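Local coordinates for protein quinone oxidoreductase (Thermus thermophilus, PDB 1IZ0) that binds NADPH and probably uses it to reduce quinones, as expected of a quinone oxidoreductase of the medium-chain dehydrogenase superfamily, at residues 37-45 with 283-291; 101-110 with 294-302. All blocks are in the same frame, centred on the assembly; numbering follows the deposited sequence.

Contact 1 (37-45 with 283-291); sequences LNFADHLMR and EAAFRALLD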
loop_
_atom_site.group_PDB
_atom_site.type_symbol
_atom_site.label_atom_id
_atom_site.label_comp_id
_atom_site.label_asym_id
_atom_site.label_seq_id
_atom_site.Cartn_x
_atom_site.Cartn_y
_atom_site.Cartn_z
ATOM N N LEU A 37 4.009 2.567 -7.903
ATOM C CA LEU A 37 5.239 2.542 -7.126
ATOM C C LEU A 37 4.956 2.573 -5.633
ATOM O O LEU A 37 3.960 3.152 -5.183
ATOM C CB LEU A 37 6.137 3.722 -7.515
ATOM C CG LEU A 37 6.586 3.744 -8.983
ATOM C CD1 LEU A 37 7.595 4.869 -9.184
ATOM C CD2 LEU A 37 7.213 2.410 -9.358
ATOM N N ASN A 38 5.841 1.943 -4.868
ATOM C CA ASN A 38 5.695 1.864 -3.420
ATOM C C ASN A 38 6.987 2.284 -2.732
ATOM O O ASN A 38 8.065 2.198 -3.316
ATOM C CB ASN A 38 5.366 0.424 -3.021
ATOM C CG ASN A 38 4.133 -0.101 -3.717
ATOM O OD1 ASN A 38 3.007 0.202 -3.320
ATOM N ND2 ASN A 38 4.338 -0.883 -4.778
ATOM N N PHE A 39 6.885 2.730 -1.487
ATOM C CA PHE A 39 8.082 3.127 -0.763
ATOM C C PHE A 39 9.014 1.917 -0.777
ATOM O O PHE A 39 10.240 2.052 -0.852
ATOM C CB PHE A 39 7.732 3.523 0.673
ATOM C CG PHE A 39 8.890 4.113 1.433
ATOM C CD1 PHE A 39 9.491 3.408 2.471
ATOM C CD2 PHE A 39 9.400 5.364 1.085
ATOM C CE1 PHE A 39 10.590 3.940 3.155
ATOM C CE2 PHE A 39 10.497 5.906 1.757
ATOM C CZ PHE A 39 11.094 5.193 2.796
ATOM N N ALA A 40 8.412 0.730 -0.737
ATOM C CA ALA A 40 9.161 -0.518 -0.755
ATOM C C ALA A 40 10.096 -0.577 -1.962
ATOM O O ALA A 40 11.198 -1.120 -1.872
ATOM C CB ALA A 40 8.198 -1.705 -0.782
ATOM N N ASP A 41 9.648 -0.035 -3.093
ATOM C CA ASP A 41 10.465 -0.028 -4.302
ATOM C C ASP A 41 11.687 0.853 -4.065
ATOM O O ASP A 41 12.787 0.538 -4.512
ATOM C CB ASP A 41 9.670 0.505 -5.501
ATOM C CG ASP A 41 8.540 -0.423 -5.916
ATOM O OD1 ASP A 41 8.808 -1.615 -6.180
ATOM O OD2 ASP A 41 7.384 0.040 -5.988
ATOM N N HIS A 42 11.491 1.957 -3.359
ATOM C CA HIS A 42 12.599 2.856 -3.070
ATOM C C HIS A 42 13.619 2.179 -2.160
ATOM O O HIS A 42 14.821 2.306 -2.375
ATOM C CB HIS A 42 12.094 4.142 -2.415
ATOM C CG HIS A 42 13.186 4.994 -1.845
ATOM N ND1 HIS A 42 13.545 4.953 -0.513
ATOM C CD2 HIS A 42 14.010 5.897 -2.429
ATOM C CE1 HIS A 42 14.540 5.797 -0.301
ATOM N NE2 HIS A 42 14.842 6.381 -1.448
ATOM N N LEU A 43 13.140 1.452 -1.154
ATOM C CA LEU A 43 14.036 0.766 -0.225
ATOM C C LEU A 43 14.795 -0.369 -0.896
ATOM O O LEU A 43 15.937 -0.661 -0.543
ATOM C CB LEU A 43 13.253 0.214 0.972
ATOM C CG LEU A 43 12.647 1.271 1.897
ATOM C CD1 LEU A 43 11.927 0.595 3.054
ATOM C CD2 LEU A 43 13.755 2.184 2.418
HETATM N N MSE A 44 14.159 -1.014 -1.864
HETATM C CA MSE A 44 14.793 -2.119 -2.562
HETATM C C MSE A 44 15.947 -1.658 -3.441
HETATM O O MSE A 44 16.874 -2.422 -3.694
HETATM C CB MSE A 44 13.760 -2.877 -3.395
HETATM C CG MSE A 44 13.422 -4.233 -2.812
HETATM SE SE MSE A 44 11.815 -4.990 -3.564
HETATM C CE MSE A 44 12.398 -5.154 -5.411
ATOM N N ARG A 45 15.885 -0.415 -3.912
ATOM C CA ARG A 45 16.958 0.137 -4.742
ATOM C C ARG A 45 18.179 0.409 -3.879
ATOM O O ARG A 45 19.303 0.489 -4.377
ATOM C CB ARG A 45 16.530 1.457 -5.389
ATOM C CG ARG A 45 15.595 1.310 -6.546
ATOM C CD ARG A 45 15.252 2.668 -7.138
ATOM N NE ARG A 45 16.428 3.388 -7.630
ATOM C CZ ARG A 45 16.357 4.429 -8.453
ATOM N NH1 ARG A 45 15.171 4.853 -8.864
ATOM N NH2 ARG A 45 17.460 5.046 -8.864
ATOM N N GLU A 283 12.679 7.946 -13.144
ATOM C CA GLU A 283 13.470 8.483 -12.044
ATOM C C GLU A 283 12.670 9.521 -11.276
ATOM O O GLU A 283 12.677 9.539 -10.046
ATOM C CB GLU A 283 14.783 9.086 -12.561
ATOM C CG GLU A 283 15.811 8.034 -12.963
ATOM C CD GLU A 283 16.485 7.375 -11.761
ATOM O OE1 GLU A 283 15.799 7.116 -10.745
ATOM O OE2 GLU A 283 17.702 7.105 -11.837
ATOM N N ALA A 284 11.971 10.382 -12.004
ATOM C CA ALA A 284 11.152 11.411 -11.379
ATOM C C ALA A 284 10.085 10.773 -10.479
ATOM O O ALA A 284 9.864 11.224 -9.349
ATOM C CB ALA A 284 10.486 12.271 -12.457
ATOM N N ALA A 285 9.428 9.724 -10.979
ATOM C CA ALA A 285 8.383 9.040 -10.214
ATOM C C ALA A 285 8.927 8.482 -8.902
ATOM O O ALA A 285 8.259 8.545 -7.874
ATOM C CB ALA A 285 7.771 7.920 -11.042
ATOM N N PHE A 286 10.135 7.930 -8.943
ATOM C CA PHE A 286 10.766 7.385 -7.744
ATOM C C PHE A 286 11.022 8.477 -6.711
ATOM O O PHE A 286 10.928 8.228 -5.507
ATOM C CB PHE A 286 12.081 6.690 -8.104
ATOM C CG PHE A 286 11.940 5.202 -8.308
ATOM C CD1 PHE A 286 11.892 4.338 -7.213
ATOM C CD2 PHE A 286 11.822 4.668 -9.591
ATOM C CE1 PHE A 286 11.728 2.961 -7.391
ATOM C CE2 PHE A 286 11.660 3.295 -9.780
ATOM C CZ PHE A 286 11.612 2.440 -8.674
ATOM N N ARG A 287 11.354 9.682 -7.175
ATOM C CA ARG A 287 11.598 10.793 -6.255
ATOM C C ARG A 287 10.274 11.246 -5.646
ATOM O O ARG A 287 10.231 11.683 -4.497
ATOM C CB ARG A 287 12.268 11.972 -6.976
ATOM C CG ARG A 287 13.736 11.738 -7.358
ATOM C CD ARG A 287 14.396 13.010 -7.911
ATOM N NE ARG A 287 14.535 12.994 -9.370
ATOM C CZ ARG A 287 13.865 13.791 -10.197
ATOM N NH1 ARG A 287 13.002 14.678 -9.712
ATOM N NH2 ARG A 287 14.051 13.700 -11.508
ATOM N N ALA A 288 9.194 11.134 -6.420
ATOM C CA ALA A 288 7.877 11.525 -5.942
ATOM C C ALA A 288 7.481 10.680 -4.735
ATOM O O ALA A 288 6.655 11.093 -3.920
ATOM C CB ALA A 288 6.857 11.370 -7.047
ATOM N N LEU A 289 8.065 9.488 -4.630
ATOM C CA LEU A 289 7.792 8.599 -3.509
ATOM C C LEU A 289 8.359 9.235 -2.247
ATOM O O LEU A 289 7.889 8.974 -1.142
ATOM C CB LEU A 289 8.459 7.235 -3.726
ATOM C CG LEU A 289 7.896 6.342 -4.835
ATOM C CD1 LEU A 289 8.882 5.211 -5.142
ATOM C CD2 LEU A 289 6.534 5.793 -4.404
ATOM N N LEU A 290 9.376 10.074 -2.423
ATOM C CA LEU A 290 10.026 10.743 -1.304
ATOM C C LEU A 290 9.420 12.111 -1.003
ATOM O O LEU A 290 9.664 12.685 0.057
ATOM C CB LEU A 290 11.521 10.889 -1.586
ATOM C CG LEU A 290 12.238 9.603 -2.012
ATOM C CD1 LEU A 290 13.735 9.862 -2.129
ATOM C CD2 LEU A 290 11.970 8.509 -0.995
ATOM N N ASP A 291 8.636 12.640 -1.934
ATOM C CA ASP A 291 8.012 13.937 -1.720
ATOM C C ASP A 291 6.773 13.791 -0.842
ATOM O O ASP A 291 5.712 13.385 -1.313
ATOM C CB ASP A 291 7.632 14.574 -3.057
ATOM C CG ASP A 291 6.743 15.786 -2.888
ATOM O OD1 ASP A 291 6.815 16.432 -1.818
ATOM O OD2 ASP A 291 5.978 16.100 -3.827
#
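The axes of helix 39-45 and helix 283-288 pass within 9.9 Å at a signed crossing angle of -110°, with Phe39 nearest Leu289 and His42 nearest Phe286 along their backbones. The Phe286 ring is the wedge between them. CD1 of Leu37 lies against one face and reaches CB of Ala285 at 3.6 Å. Both helices belong to the GroES-like catalytic domain of the medium-chain dehydrogenase fold, and Phe39 contributes to the NADPH site. Over the opposite face Arg45 sets its guanidinium nearly upright, a cation-pi contact with CZ 4.6 Å from the Phe286 centroid and NH1 offset to the rim. The bend of the long Arg45 chain at chi3 (60°) lets its CD rest on the same ring while the end-on salt bridge forms: NH1 and NH2 both donate to OE1 of Glu283, which lies in the guanidinium plane, NH1 at 3.0 Å and 157°. NH2 of Arg45 also donates to Gly11 O, and Leu13 N holds OE2 of Glu283. With an alanine at Arg45, the Glu283 carboxylate would probably lose its charged mate here and one face of Phe286 its cover. Branched Leu290 lays CD2 over the centre of the His42 imidazole, a CH-pi contact, and Leu289 packs CD2 3.8 Å from CB of Leu37.

Contact 2 (101-110 with 294-302); sequences PEEAAAFPVS and HTGKVVVRL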
loop_
_atom_site.group_PDB
_atom_site.type_symbol
_atom_site.label_atom_id
_atom_site.label_comp_id
_atom_site.label_asym_id
_atom_site.label_seq_id
_atom_site.Cartn_x
_atom_site.Cartn_y
_atom_site.Cartn_z
ATOM N N PRO A 101 -6.579 2.103 -15.934
ATOM C CA PRO A 101 -5.317 1.429 -15.623
ATOM C C PRO A 101 -4.629 2.069 -14.418
ATOM O O PRO A 101 -4.018 1.373 -13.599
ATOM C CB PRO A 101 -4.501 1.610 -16.909
ATOM C CG PRO A 101 -5.548 1.630 -17.971
ATOM C CD PRO A 101 -6.609 2.526 -17.349
ATOM N N GLU A 102 -4.721 3.391 -14.311
ATOM C CA GLU A 102 -4.084 4.103 -13.205
ATOM C C GLU A 102 -4.704 3.759 -11.857
ATOM O O GLU A 102 -3.986 3.491 -10.894
ATOM C CB GLU A 102 -4.150 5.622 -13.408
ATOM C CG GLU A 102 -3.343 6.150 -14.583
ATOM C CD GLU A 102 -4.060 5.995 -15.910
ATOM O OE1 GLU A 102 -3.493 6.425 -16.940
ATOM O OE2 GLU A 102 -5.186 5.451 -15.928
ATOM N N GLU A 103 -6.033 3.776 -11.783
ATOM C CA GLU A 103 -6.708 3.466 -10.530
ATOM C C GLU A 103 -6.436 2.010 -10.143
ATOM O O GLU A 103 -6.269 1.692 -8.962
ATOM C CB GLU A 103 -8.220 3.702 -10.655
ATOM C CG GLU A 103 -8.910 3.872 -9.305
ATOM C CD GLU A 103 -10.392 4.177 -9.424
ATOM O OE1 GLU A 103 -10.757 5.073 -10.216
ATOM O OE2 GLU A 103 -11.192 3.531 -8.714
ATOM N N ALA A 104 -6.394 1.128 -11.139
ATOM C CA ALA A 104 -6.118 -0.287 -10.884
ATOM C C ALA A 104 -4.707 -0.475 -10.325
ATOM O O ALA A 104 -4.483 -1.309 -9.448
ATOM C CB ALA A 104 -6.279 -1.107 -12.176
ATOM N N ALA A 105 -3.754 0.306 -10.822
ATOM C CA ALA A 105 -2.367 0.205 -10.362
ATOM C C ALA A 105 -2.179 0.661 -8.915
ATOM O O ALA A 105 -1.198 0.300 -8.264
ATOM C CB ALA A 105 -1.460 1.021 -11.276
ATOM N N ALA A 106 -3.122 1.449 -8.413
ATOM C CA ALA A 106 -3.044 1.967 -7.053
ATOM C C ALA A 106 -3.823 1.110 -6.062
ATOM O O ALA A 106 -3.963 1.479 -4.893
ATOM C CB ALA A 106 -3.581 3.391 -7.020
ATOM N N PHE A 107 -4.308 -0.039 -6.515
ATOM C CA PHE A 107 -5.105 -0.907 -5.659
ATOM C C PHE A 107 -4.465 -2.076 -4.890
ATOM O O PHE A 107 -4.548 -2.127 -3.663
ATOM C CB PHE A 107 -6.300 -1.439 -6.466
ATOM C CG PHE A 107 -7.020 -2.593 -5.812
ATOM C CD1 PHE A 107 -6.762 -3.901 -6.201
ATOM C CD2 PHE A 107 -7.940 -2.367 -4.793
ATOM C CE1 PHE A 107 -7.411 -4.975 -5.583
ATOM C CE2 PHE A 107 -8.594 -3.430 -4.168
ATOM C CZ PHE A 107 -8.328 -4.738 -4.565
ATOM N N PRO A 108 -3.825 -3.025 -5.594
ATOM C CA PRO A 108 -3.199 -4.199 -4.961
ATOM C C PRO A 108 -2.507 -4.047 -3.610
ATOM O O PRO A 108 -3.006 -4.512 -2.578
ATOM C CB PRO A 108 -2.249 -4.713 -6.042
ATOM C CG PRO A 108 -2.952 -4.337 -7.305
ATOM C CD PRO A 108 -3.414 -2.925 -7.008
ATOM N N VAL A 109 -1.342 -3.419 -3.607
ATOM C CA VAL A 109 -0.593 -3.264 -2.364
ATOM C C VAL A 109 -1.324 -2.525 -1.244
ATOM O O VAL A 109 -1.441 -3.045 -0.137
ATOM C CB VAL A 109 0.748 -2.560 -2.622
ATOM C CG1 VAL A 109 1.484 -2.340 -1.303
ATOM C CG2 VAL A 109 1.585 -3.401 -3.576
ATOM N N SER A 110 -1.822 -1.328 -1.530
ATOM C CA SER A 110 -2.495 -0.518 -0.510
ATOM C C SER A 110 -3.713 -1.177 0.128
ATOM O O SER A 110 -3.799 -1.293 1.354
ATOM C CB SER A 110 -2.915 0.835 -1.101
ATOM O OG SER A 110 -1.811 1.491 -1.708
ATOM N N HIS A 294 3.252 14.933 -2.098
ATOM C CA HIS A 294 2.321 14.244 -2.989
ATOM C C HIS A 294 1.245 13.498 -2.200
ATOM O O HIS A 294 1.456 13.101 -1.049
ATOM C CB HIS A 294 3.061 13.256 -3.910
ATOM C CG HIS A 294 3.287 11.899 -3.309
ATOM N ND1 HIS A 294 4.293 11.635 -2.402
ATOM C CD2 HIS A 294 2.639 10.723 -3.497
ATOM C CE1 HIS A 294 4.256 10.359 -2.060
ATOM N NE2 HIS A 294 3.262 9.783 -2.710
ATOM N N THR A 295 0.083 13.327 -2.816
ATOM C CA THR A 295 -1.008 12.600 -2.177
ATOM C C THR A 295 -1.408 11.451 -3.092
ATOM O O THR A 295 -1.261 11.534 -4.310
ATOM C CB THR A 295 -2.245 13.504 -1.917
ATOM O OG1 THR A 295 -2.672 14.100 -3.147
ATOM C CG2 THR A 295 -1.911 14.607 -0.906
ATOM N N GLY A 296 -1.900 10.370 -2.505
ATOM C CA GLY A 296 -2.303 9.241 -3.314
ATOM C C GLY A 296 -1.128 8.424 -3.817
ATOM O O GLY A 296 0.008 8.608 -3.383
ATOM N N LYS A 297 -1.421 7.532 -4.756
ATOM C CA LYS A 297 -0.444 6.625 -5.343
ATOM C C LYS A 297 0.371 7.212 -6.487
ATOM O O LYS A 297 -0.178 7.879 -7.366
ATOM C CB LYS A 297 -1.173 5.392 -5.878
ATOM C CG LYS A 297 -0.267 4.263 -6.312
ATOM C CD LYS A 297 0.098 3.399 -5.113
ATOM C CE LYS A 297 0.711 2.080 -5.550
ATOM N NZ LYS A 297 0.893 1.187 -4.378
ATOM N N VAL A 298 1.676 6.941 -6.489
ATOM C CA VAL A 298 2.547 7.398 -7.570
ATOM C C VAL A 298 2.437 6.316 -8.629
ATOM O O VAL A 298 2.697 5.150 -8.358
ATOM C CB VAL A 298 4.030 7.504 -7.142
ATOM C CG1 VAL A 298 4.887 7.854 -8.359
ATOM C CG2 VAL A 298 4.198 8.570 -6.062
ATOM N N VAL A 299 2.055 6.700 -9.836
ATOM C CA VAL A 299 1.881 5.741 -10.910
ATOM C C VAL A 299 2.662 6.088 -12.171
ATOM O O VAL A 299 2.727 7.246 -12.571
ATOM C CB VAL A 299 0.384 5.631 -11.290
ATOM C CG1 VAL A 299 0.211 4.729 -12.516
ATOM C CG2 VAL A 299 -0.414 5.097 -10.104
ATOM N N VAL A 300 3.253 5.072 -12.792
ATOM C CA VAL A 300 3.978 5.257 -14.040
ATOM C C VAL A 300 3.067 4.684 -15.127
ATOM O O VAL A 300 2.627 3.533 -15.045
ATOM C CB VAL A 300 5.329 4.514 -14.042
ATOM C CG1 VAL A 300 6.014 4.689 -15.389
ATOM C CG2 VAL A 300 6.229 5.069 -12.928
ATOM N N ARG A 301 2.773 5.500 -16.132
ATOM C CA ARG A 301 1.892 5.103 -17.224
ATOM C C ARG A 301 2.701 4.870 -18.493
ATOM O O ARG A 301 3.512 5.716 -18.875
ATOM C CB ARG A 301 0.883 6.224 -17.476
ATOM C CG ARG A 301 -0.562 5.806 -17.564
ATOM C CD ARG A 301 -0.836 4.888 -18.734
ATOM N NE ARG A 301 -2.274 4.798 -18.982
ATOM C CZ ARG A 301 -2.825 4.008 -19.894
ATOM N NH1 ARG A 301 -2.059 3.231 -20.646
ATOM N NH2 ARG A 301 -4.137 4.008 -20.065
ATOM N N LEU A 302 2.481 3.736 -19.153
ATOM C CA LEU A 302 3.195 3.438 -20.391
ATOM C C LEU A 302 2.383 3.829 -21.626
ATOM O O LEU A 302 3.000 4.287 -22.618
ATOM C CB LEU A 302 3.575 1.955 -20.463
ATOM C CG LEU A 302 4.725 1.575 -19.530
ATOM C CD1 LEU A 302 4.236 1.545 -18.085
ATOM C CD2 LEU A 302 5.282 0.229 -19.928
ATOM O OXT LEU A 302 1.143 3.667 -21.594
HETATM O O HOH W 1 -1.655 -0.058 -4.082
#
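Glu102 and Arg301 meet with their side chains at about a right angle, and their flat ends, 58° apart, are far from coplanar. The guanidinium offers its edge: in this salt bridge NE of Arg301 donates to OE1 of Glu102 at 2.9 Å and 159°, with the oxygen almost in the guanidinium plane. The nitrogen, in contrast, stands well above the carboxylate plane. A bend at chi2 of Glu102 brings the carboxylate up to Arg301. Pro101, whose compact ring suits the first turn of a helix, covers one face of the Arg301 guanidinium with CB and brings CG to 3.5 Å from NH2. Arg301 also has a weak, long salt bridge from NH1 to the C-terminal carboxylate of Leu302, so one positive group serves two negative ones.

In the fold, helix 101-105 lies across strand 297-301, the last strand of the chain, at 133° between their directions. This strand belongs to the mixed sheet of the GroES-like domain, where it pairs with strands 27-37 and 273-278. Lys297, Val299 and Arg301 turn toward the helix. Branched Val299 fills the middle, its CG1 4.3 Å from CB of Ala105, and small alanines let the backbones come close. The tightest packing is at Ala106, whose CB lies 3.3 Å from CB of Lys297.

Lys297 then runs past Ala106, its CG anti to the backbone N and its chain bent at chi2, which places the amine beside Val109 and Ser110. There NZ of Lys297 donates to a water at 2.9 Å, which also accepts from Ser110 N and donates weakly to Ala106 O. The buried ammonium has further partners beyond the segments, a hydrogen bond to Asn38 and a salt bridge to Glu62 OE1.

In the fold
The two contacts have centres about 13 Å apart, and their segments alternate along the chain: 37-45, 101-110, 283-291, 294-302. Helix 282-288 of contact 1 is followed by strand 297-301 of contact 2. Strand 27-37, which ends where contact 1 begins, pairs antiparallel with strand 297-301 through Leu37 N and Val298 O at 2.9 Å. Lys297 NZ, 2.6 Å from Asn38 OD1, ties the two contacts together. The parallel nucleotide-binding sheet comes from residues 128-241, between segments 101-110 and 283-291, after which the chain returns to the GroES-like domain. The side chains of Asn38 and Lys297 lie about 6 and 4 Å from that of Ala137, a residue of the NADPH site.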